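Long-range contacts in PCF11 protein (Saccharomyces cerevisiae, PDB 1SZ9), which binds the carboxy-terminal domain of RNA polymerase II through its CTD-interacting domain and serves as a factor in 3'-end processing of mRNA: residues F12-E17 against A47-R51; A34-I38 against G75-T79; L61-Y65 against T101-L105. One frame throughout, in Å; residues are numbered along the deposited sequence.

Interaction 1 (F12-E17 against A47-R51); sequences FNSILE and AIESR
Leu16 reaches across from helix 3-16 to the first turn of the 47-51 segment. Its CG lies anti to the backbone N (chi1 -170°), which sends the isobutyl group straight across, and CD2 settles against that turn: Leu16 CD2 is 4.0 Å from Ala47 CB and equally close to Ile48 CG1. One turn earlier Phe12 closes the inner side of this cluster. Its ring presents an edge, with Ile48 CG1 in the ring plane near CE2 and Phe12 CZ 3.9 Å from Ile48 CD1. Phe44 stacks on Phe12, and Leu67 and Ile70 of helix 57-73 back Ile48, so this half is buried.

The two short helical segments run roughly parallel, crossing at -31° with axes 10.8 Å apart. Helix 24-36 comes between them in the chain, so the contact skips one helix, the layering expected of the all-helical, ARM-repeat-like superhelix of a CID domain.

Toward solvent the packing gives way to polar groups. Asn13 brings OD1 to 3.3 Å from Ala47 CB, a van der Waals touch. Arg51, its chain bent at chi2 and chi3, runs past Leu16 in the opposite direction and turns one guanidinium face to the backbone of Leu16 and Glu17, with Leu16 O 3.6 Å above that plane, toward its rim. The charge is met loosely: Glu17 OE1 and Arg51 NH2 form a long salt bridge of 3.4 Å, with carboxylate and guanidinium planes 80° apart, too steep for a two-pronged pairing. A water makes a firmer link, accepting from Arg51 NH2 at 2.6 Å and donating to Glu17 O, while NH1 has a weak hydrogen bond to Gln59.

Interaction 2 (A34-I38 against G75-T79); sequences AEENI and GSPYT
This is a small contact between two helix-end regions, anchored by one tyrosine hydroxyl: Tyr78, at the start of helix 78-83, reaches the C-terminal end of helix 24-36 in the right-handed helical array of the CID fold. Helices 41-54 and 57-73 intervene in sequence, and both help to enclose the tyrosine, Ala41 and Phe44 from the first and Ile70 from the second.

The Tyr78 ring points directly at the last turn of the helix. With CG beside the backbone N (chi1 -59°), the ring extends until its phenol edge meets Ala34. The methyl Ala34 CB rests 3.7 Å from Tyr78 CZ, and the carbonyl oxygen of the same residue lies near the ring plane. That oxygen belongs to the closing turn of the helix, and Tyr78 OH supplies it with a donor just where the chain leaves helical geometry at Asn37. Asn37 also turns back, its ND2 bonding to Leu33 O.

The outer side is more exposed and apolar. Ile38, at the beginning of the following turn, leans obliquely across Pro77, with its branch methyl CG2 3.8 Å from Pro77 CD and its CD1 methyl reaching the same ring carbon. Pro77 follows a cis peptide bond, and Gly75, with positive phi, is where the chain leaves helical geometry after helix 57-73; together they form the tight bend that leads into Tyr78.

The hydrogen bond itself is short, Tyr78 OH donating to Ala34 O at 2.7 Å, with an angle of 116° at the carbonyl oxygen and the donor tilted 19° from the carbonyl plane.

Interaction 3 (L61-Y65 against T101-L105); sequences LYAFY and TRTKL
Segments 61-65 and 101-105 run nearly parallel, 14° apart in direction, the axes of these short segments approaching to 11.1 Å. They come nearest at their starts, where the CA atoms of Leu61 and Thr101 are 7.1 Å apart, and the gap beyond is bridged by side chains.

Leu61 does most of the bridging. A chi1 of 178° swings its fork away from its own N and into the groove between Thr101, Lys104 and Leu105. The branches divide the work, with some overlap: Leu61 CB touches Thr101 CG2 at 3.9 Å, CD1 meets Leu105 CD2 at 3.8 Å, and CD2 lies 3.7 Å from Lys104 CD. The two leucines slide past each other in opposite directions, whereas the lysine chain crosses Leu61 at about a right angle, offering its methylenes to the leucine while its far end leads away. Thr101 turns its methyl to the contact; its hydroxyl is engaged by Asp98. On the inner side Phe64 CD2 is a looser neighbour of Leu105 CD2, at 4.3 Å, and the Phe64 ring is itself surrounded by Tyr90, Met108 and Trp112.

Tyr65 covers the cluster on its outer side. Leu61 CG sits over one face of its ring, offset toward the rim, and its hydroxyl oxygen comes 3.6 Å from Lys104 CB. A water continues the link, donating to Lys104 O at 2.8 Å and hydrogen-bonded to Tyr65 OH, so that the only polar connection between the segments is solvent-mediated.

Near-parallel helical segments, with a leucine from each side sliding past the other and shorter helices between them in sequence, are consistent with the stacked helices of an ARM-like CID superhelix.

In the fold
From the N terminus, helix 3-16 enters interaction 1, which closes over helix 24-36 when the chain returns along helix 41-54. Interaction 2 opens at the end of helix 24-36, inside that loop, and closes only at the start of helix 78-83, so the two cross. Interaction 3 begins on helix 57-73 before interaction 2 has closed, crosses it as well, and ends on helix 99-112; it follows interaction 1 in series. Interactions 1 and 3 touch, Arg51 CG lying 3.5 Å from Ala63 CB, whereas interactions 2 and 3 lie on opposite sides of the chain's centre, about 21 Å apart between centres. Each joins helices that are not neighbours in the chain.

Interaction 1 (F12-E17 against A47-R51)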
loop_
_atom_site.group_PDB
_atom_site.type_symbol
_atom_site.label_atom_id
_atom_site.label_comp_id
_atom_site.label_asym_id
_atom_site.label_seq_id
_atom_site.Cartn_x
_atom_site.Cartn_y
_atom_site.Cartn_z
ATOM N N PHE A 12 -2.865 -13.878 8.193
ATOM C CA PHE A 12 -2.799 -12.631 7.404
ATOM C C PHE A 12 -2.285 -12.981 6.008
ATOM O O PHE A 12 -2.881 -12.586 5.004
ATOM C CB PHE A 12 -1.844 -11.607 8.058
ATOM C CG PHE A 12 -1.920 -10.215 7.465
ATOM C CD1 PHE A 12 -2.858 -9.287 7.924
ATOM C CD2 PHE A 12 -1.038 -9.825 6.462
ATOM C CE1 PHE A 12 -2.912 -7.985 7.395
ATOM C CE2 PHE A 12 -1.092 -8.519 5.923
ATOM C CZ PHE A 12 -2.033 -7.606 6.401
ATOM N N ASN A 13 -1.187 -13.731 5.951
ATOM C CA ASN A 13 -0.601 -14.127 4.664
ATOM C C ASN A 13 -1.572 -14.943 3.816
ATOM O O ASN A 13 -1.701 -14.728 2.616
ATOM C CB ASN A 13 0.673 -14.961 4.865
ATOM C CG ASN A 13 1.888 -14.115 5.201
ATOM O OD1 ASN A 13 2.296 -13.259 4.421
ATOM N ND2 ASN A 13 2.481 -14.360 6.360
ATOM N N SER A 14 -2.249 -15.890 4.454
ATOM C CA SER A 14 -3.194 -16.762 3.768
ATOM C C SER A 14 -4.307 -15.972 3.082
ATOM O O SER A 14 -4.692 -16.250 1.941
ATOM C CB SER A 14 -3.776 -17.752 4.783
ATOM O OG SER A 14 -4.840 -18.497 4.229
ATOM N N ILE A 15 -4.836 -14.990 3.795
ATOM C CA ILE A 15 -5.883 -14.152 3.251
ATOM C C ILE A 15 -5.311 -13.288 2.112
ATOM O O ILE A 15 -5.908 -13.161 1.044
ATOM C CB ILE A 15 -6.471 -13.268 4.366
ATOM C CG1 ILE A 15 -7.210 -14.164 5.371
ATOM C CG2 ILE A 15 -7.386 -12.198 3.772
ATOM C CD1 ILE A 15 -7.686 -13.447 6.622
ATOM N N LEU A 16 -4.134 -12.718 2.339
ATOM C CA LEU A 16 -3.501 -11.871 1.343
ATOM C C LEU A 16 -3.326 -12.611 0.006
ATOM O O LEU A 16 -3.472 -12.018 -1.069
ATOM C CB LEU A 16 -2.157 -11.398 1.892
ATOM C CG LEU A 16 -1.325 -10.315 1.208
ATOM C CD1 LEU A 16 -2.158 -9.103 0.783
ATOM C CD2 LEU A 16 -0.247 -9.901 2.209
ATOM N N GLU A 17 -3.023 -13.908 0.082
ATOM C CA GLU A 17 -2.836 -14.727 -1.120
ATOM C C GLU A 17 -4.116 -14.796 -1.942
ATOM O O GLU A 17 -4.082 -15.087 -3.125
ATOM C CB GLU A 17 -2.411 -16.153 -0.749
ATOM C CG GLU A 17 -1.048 -16.248 -0.120
ATOM C CD GLU A 17 0.061 -15.858 -1.067
ATOM O OE1 GLU A 17 0.054 -16.350 -2.218
ATOM O OE2 GLU A 17 0.947 -15.068 -0.659
ATOM N N ALA A 47 4.690 -8.584 4.773
ATOM C CA ALA A 47 3.848 -9.464 3.977
ATOM C C ALA A 47 3.264 -8.680 2.780
ATOM O O ALA A 47 3.268 -9.161 1.651
ATOM C CB ALA A 47 2.727 -10.014 4.839
ATOM N N ILE A 48 2.771 -7.468 3.030
ATOM C CA ILE A 48 2.200 -6.671 1.956
ATOM C C ILE A 48 3.260 -6.202 0.958
ATOM O O ILE A 48 3.037 -6.278 -0.241
ATOM C CB ILE A 48 1.406 -5.469 2.527
ATOM C CG1 ILE A 48 0.124 -5.990 3.176
ATOM C CG2 ILE A 48 1.005 -4.485 1.413
ATOM C CD1 ILE A 48 -0.670 -4.936 3.864
ATOM N N GLU A 49 4.405 -5.726 1.442
ATOM C CA GLU A 49 5.464 -5.266 0.536
ATOM C C GLU A 49 5.987 -6.437 -0.286
ATOM O O GLU A 49 6.273 -6.290 -1.478
ATOM C CB GLU A 49 6.621 -4.607 1.302
ATOM C CG GLU A 49 6.191 -3.385 2.121
ATOM C CD GLU A 49 7.346 -2.468 2.508
ATOM O OE1 GLU A 49 8.498 -2.938 2.557
ATOM O OE2 GLU A 49 7.104 -1.267 2.776
ATOM N N SER A 50 6.095 -7.600 0.356
ATOM C CA SER A 50 6.556 -8.803 -0.327
ATOM C C SER A 50 5.573 -9.154 -1.445
ATOM O O SER A 50 5.989 -9.416 -2.579
ATOM C CB SER A 50 6.685 -9.969 0.674
ATOM O OG SER A 50 7.010 -11.169 0.002
ATOM N N ARG A 51 4.271 -9.154 -1.137
ATOM C CA ARG A 51 3.265 -9.448 -2.165
ATOM C C ARG A 51 3.351 -8.449 -3.329
ATOM O O ARG A 51 3.345 -8.840 -4.496
ATOM C CB ARG A 51 1.830 -9.454 -1.584
ATOM C CG ARG A 51 0.764 -9.249 -2.670
ATOM C CD ARG A 51 -0.461 -10.174 -2.659
ATOM N NE ARG A 51 -0.141 -11.544 -3.024
ATOM C CZ ARG A 51 -0.816 -12.295 -3.894
ATOM N NH1 ARG A 51 -1.890 -11.837 -4.540
ATOM N NH2 ARG A 51 -0.406 -13.536 -4.115
HETATM O O HOH W 1 -2.139 -15.219 -5.036
#

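Interaction 2 (A34-I38 against G75-T79)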
loop_
_atom_site.group_PDB
_atom_site.type_symbol
_atom_site.label_atom_id
_atom_site.label_comp_id
_atom_site.label_asym_id
_atom_site.label_seq_id
_atom_site.Cartn_x
_atom_site.Cartn_y
_atom_site.Cartn_z
ATOM N N ALA A 34 -5.120 -5.726 10.939
ATOM C CA ALA A 34 -4.034 -4.781 11.186
ATOM C C ALA A 34 -4.372 -3.872 12.382
ATOM O O ALA A 34 -3.504 -3.514 13.161
ATOM C CB ALA A 34 -3.767 -3.953 9.925
ATOM N N GLU A 35 -5.644 -3.526 12.520
ATOM C CA GLU A 35 -6.133 -2.690 13.619
ATOM C C GLU A 35 -6.062 -3.447 14.957
ATOM O O GLU A 35 -5.675 -2.900 15.987
ATOM C CB GLU A 35 -7.591 -2.294 13.329
ATOM C CG GLU A 35 -8.380 -1.631 14.470
ATOM C CD GLU A 35 -8.194 -0.113 14.530
ATOM O OE1 GLU A 35 -8.014 0.514 13.475
ATOM O OE2 GLU A 35 -8.257 0.465 15.629
ATOM N N GLU A 36 -6.422 -4.718 14.922
ATOM C CA GLU A 36 -6.462 -5.544 16.119
ATOM C C GLU A 36 -5.158 -6.192 16.549
ATOM O O GLU A 36 -5.056 -6.704 17.657
ATOM C CB GLU A 36 -7.511 -6.630 15.924
ATOM C CG GLU A 36 -8.928 -6.118 15.925
ATOM C CD GLU A 36 -9.878 -7.072 15.234
ATOM O OE1 GLU A 36 -9.654 -8.304 15.303
ATOM O OE2 GLU A 36 -10.858 -6.591 14.626
ATOM N N ASN A 37 -4.151 -6.166 15.690
ATOM C CA ASN A 37 -2.899 -6.808 16.027
ATOM C C ASN A 37 -1.703 -5.924 15.751
ATOM O O ASN A 37 -0.729 -6.360 15.141
ATOM C CB ASN A 37 -2.792 -8.117 15.243
ATOM C CG ASN A 37 -3.938 -9.065 15.554
ATOM O OD1 ASN A 37 -3.879 -9.822 16.521
ATOM N ND2 ASN A 37 -5.008 -9.003 14.751
ATOM N N ILE A 38 -1.774 -4.679 16.205
ATOM C CA ILE A 38 -0.683 -3.762 15.991
ATOM C C ILE A 38 0.648 -4.346 16.443
ATOM O O ILE A 38 1.699 -3.989 15.923
ATOM C CB ILE A 38 -0.950 -2.416 16.684
ATOM C CG1 ILE A 38 -1.999 -1.640 15.871
ATOM C CG2 ILE A 38 0.365 -1.620 16.829
ATOM C CD1 ILE A 38 -2.330 -0.246 16.424
ATOM N N GLY A 75 -3.899 3.890 10.315
ATOM C CA GLY A 75 -2.922 4.950 10.514
ATOM C C GLY A 75 -1.655 4.398 11.133
ATOM O O GLY A 75 -1.151 3.363 10.699
ATOM N N SER A 76 -1.140 5.075 12.157
ATOM C CA SER A 76 0.070 4.628 12.826
ATOM C C SER A 76 -0.129 3.240 13.438
ATOM O O SER A 76 -1.223 2.887 13.848
ATOM C CB SER A 76 0.475 5.624 13.922
ATOM O OG SER A 76 1.746 5.262 14.469
ATOM N N PRO A 77 0.932 2.427 13.489
ATOM C CA PRO A 77 2.304 2.688 13.027
ATOM C C PRO A 77 2.531 2.333 11.545
ATOM O O PRO A 77 3.654 2.448 11.014
ATOM C CB PRO A 77 3.125 1.803 13.943
ATOM C CG PRO A 77 2.277 0.582 14.006
ATOM C CD PRO A 77 0.863 1.139 14.198
ATOM N N TYR A 78 1.467 1.903 10.880
ATOM C CA TYR A 78 1.571 1.520 9.475
ATOM C C TYR A 78 1.985 2.671 8.548
ATOM O O TYR A 78 2.812 2.478 7.664
ATOM C CB TYR A 78 0.253 0.886 9.032
ATOM C CG TYR A 78 -0.089 -0.338 9.846
ATOM C CD1 TYR A 78 0.590 -1.548 9.659
ATOM C CD2 TYR A 78 -1.064 -0.274 10.846
ATOM C CE1 TYR A 78 0.301 -2.666 10.456
ATOM C CE2 TYR A 78 -1.354 -1.376 11.646
ATOM C CZ TYR A 78 -0.673 -2.563 11.447
ATOM O OH TYR A 78 -0.987 -3.632 12.254
ATOM N N THR A 79 1.428 3.864 8.761
ATOM C CA THR A 79 1.779 5.024 7.953
ATOM C C THR A 79 3.288 5.280 8.058
ATOM O O THR A 79 3.937 5.686 7.089
ATOM C CB THR A 79 1.046 6.302 8.439
ATOM O OG1 THR A 79 1.146 6.381 9.866
ATOM C CG2 THR A 79 -0.429 6.306 8.011
#

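Interaction 3 (L61-Y65 against T101-L105)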
loop_
_atom_site.group_PDB
_atom_site.type_symbol
_atom_site.label_atom_id
_atom_site.label_comp_id
_atom_site.label_asym_id
_atom_site.label_seq_id
_atom_site.Cartn_x
_atom_site.Cartn_y
_atom_site.Cartn_z
ATOM N N LEU A 61 -1.618 -3.975 -7.809
ATOM C CA LEU A 61 -2.504 -2.855 -7.483
ATOM C C LEU A 61 -3.366 -3.175 -6.268
ATOM O O LEU A 61 -3.494 -2.369 -5.370
ATOM C CB LEU A 61 -3.441 -2.520 -8.654
ATOM C CG LEU A 61 -4.461 -1.388 -8.416
ATOM C CD1 LEU A 61 -3.711 -0.078 -8.117
ATOM C CD2 LEU A 61 -5.379 -1.203 -9.641
ATOM N N TYR A 62 -3.952 -4.365 -6.251
ATOM C CA TYR A 62 -4.832 -4.735 -5.147
ATOM C C TYR A 62 -4.089 -4.850 -3.821
ATOM O O TYR A 62 -4.647 -4.536 -2.770
ATOM C CB TYR A 62 -5.588 -6.011 -5.516
ATOM C CG TYR A 62 -6.183 -5.893 -6.906
ATOM C CD1 TYR A 62 -6.991 -4.804 -7.253
ATOM C CD2 TYR A 62 -5.906 -6.844 -7.889
ATOM C CE1 TYR A 62 -7.503 -4.668 -8.555
ATOM C CE2 TYR A 62 -6.407 -6.726 -9.181
ATOM C CZ TYR A 62 -7.202 -5.635 -9.510
ATOM O OH TYR A 62 -7.667 -5.512 -10.797
ATOM N N ALA A 63 -2.821 -5.254 -3.872
ATOM C CA ALA A 63 -2.004 -5.340 -2.659
ATOM C C ALA A 63 -1.746 -3.898 -2.190
ATOM O O ALA A 63 -1.719 -3.622 -0.986
ATOM C CB ALA A 63 -0.663 -6.059 -2.950
ATOM N N PHE A 64 -1.530 -2.985 -3.134
ATOM C CA PHE A 64 -1.345 -1.572 -2.767
ATOM C C PHE A 64 -2.667 -1.020 -2.190
ATOM O O PHE A 64 -2.652 -0.119 -1.349
ATOM C CB PHE A 64 -0.923 -0.730 -3.980
ATOM C CG PHE A 64 0.483 -0.182 -3.881
ATOM C CD1 PHE A 64 0.818 0.743 -2.888
ATOM C CD2 PHE A 64 1.467 -0.578 -4.792
ATOM C CE1 PHE A 64 2.106 1.269 -2.799
ATOM C CE2 PHE A 64 2.767 -0.058 -4.715
ATOM C CZ PHE A 64 3.086 0.871 -3.711
ATOM N N TYR A 65 -3.808 -1.540 -2.643
ATOM C CA TYR A 65 -5.085 -1.063 -2.075
ATOM C C TYR A 65 -5.189 -1.558 -0.642
ATOM O O TYR A 65 -5.763 -0.892 0.211
ATOM C CB TYR A 65 -6.301 -1.532 -2.886
ATOM C CG TYR A 65 -6.521 -0.804 -4.203
ATOM C CD1 TYR A 65 -5.790 0.342 -4.542
ATOM C CD2 TYR A 65 -7.490 -1.246 -5.102
ATOM C CE1 TYR A 65 -6.034 1.033 -5.766
ATOM C CE2 TYR A 65 -7.737 -0.573 -6.306
ATOM C CZ TYR A 65 -7.006 0.567 -6.626
ATOM O OH TYR A 65 -7.296 1.248 -7.792
ATOM N N THR A 101 -3.608 0.532 -15.127
ATOM C CA THR A 101 -3.234 0.361 -13.724
ATOM C C THR A 101 -2.470 1.594 -13.243
ATOM O O THR A 101 -2.612 2.022 -12.074
ATOM C CB THR A 101 -2.368 -0.898 -13.540
ATOM O OG1 THR A 101 -3.083 -2.021 -14.054
ATOM C CG2 THR A 101 -2.048 -1.135 -12.067
ATOM N N ARG A 102 -1.657 2.170 -14.136
ATOM C CA ARG A 102 -0.923 3.394 -13.802
ATOM C C ARG A 102 -1.882 4.551 -13.413
ATOM O O ARG A 102 -1.619 5.273 -12.460
ATOM C CB ARG A 102 -0.021 3.831 -14.971
ATOM C CG ARG A 102 1.284 3.006 -15.057
ATOM C CD ARG A 102 2.094 3.239 -16.341
ATOM N NE ARG A 102 3.287 2.386 -16.318
ATOM C CZ ARG A 102 3.899 1.904 -17.400
ATOM N NH1 ARG A 102 3.442 2.190 -18.607
ATOM N NH2 ARG A 102 4.957 1.115 -17.273
ATOM N N THR A 103 -2.989 4.730 -14.131
ATOM C CA THR A 103 -3.908 5.819 -13.770
ATOM C C THR A 103 -4.490 5.531 -12.396
ATOM O O THR A 103 -4.782 6.450 -11.647
ATOM C CB THR A 103 -5.101 5.992 -14.771
ATOM O OG1 THR A 103 -5.919 4.813 -14.756
ATOM C CG2 THR A 103 -4.589 6.261 -16.178
ATOM N N LYS A 104 -4.673 4.252 -12.069
ATOM C CA LYS A 104 -5.194 3.884 -10.751
ATOM C C LYS A 104 -4.141 4.153 -9.671
ATOM O O LYS A 104 -4.473 4.646 -8.586
ATOM C CB LYS A 104 -5.657 2.421 -10.755
ATOM C CG LYS A 104 -7.077 2.294 -11.325
ATOM C CD LYS A 104 -7.331 0.971 -11.985
ATOM C CE LYS A 104 -8.839 0.803 -12.303
ATOM N NZ LYS A 104 -9.588 2.091 -12.457
ATOM N N LEU A 105 -2.871 3.858 -9.969
ATOM C CA LEU A 105 -1.793 4.152 -9.007
ATOM C C LEU A 105 -1.686 5.670 -8.834
ATOM O O LEU A 105 -1.366 6.162 -7.760
ATOM C CB LEU A 105 -0.443 3.647 -9.512
ATOM C CG LEU A 105 -0.262 2.126 -9.560
ATOM C CD1 LEU A 105 1.044 1.816 -10.254
ATOM C CD2 LEU A 105 -0.305 1.549 -8.138
HETATM O O HOH W 2 -7.053 4.166 -7.726
#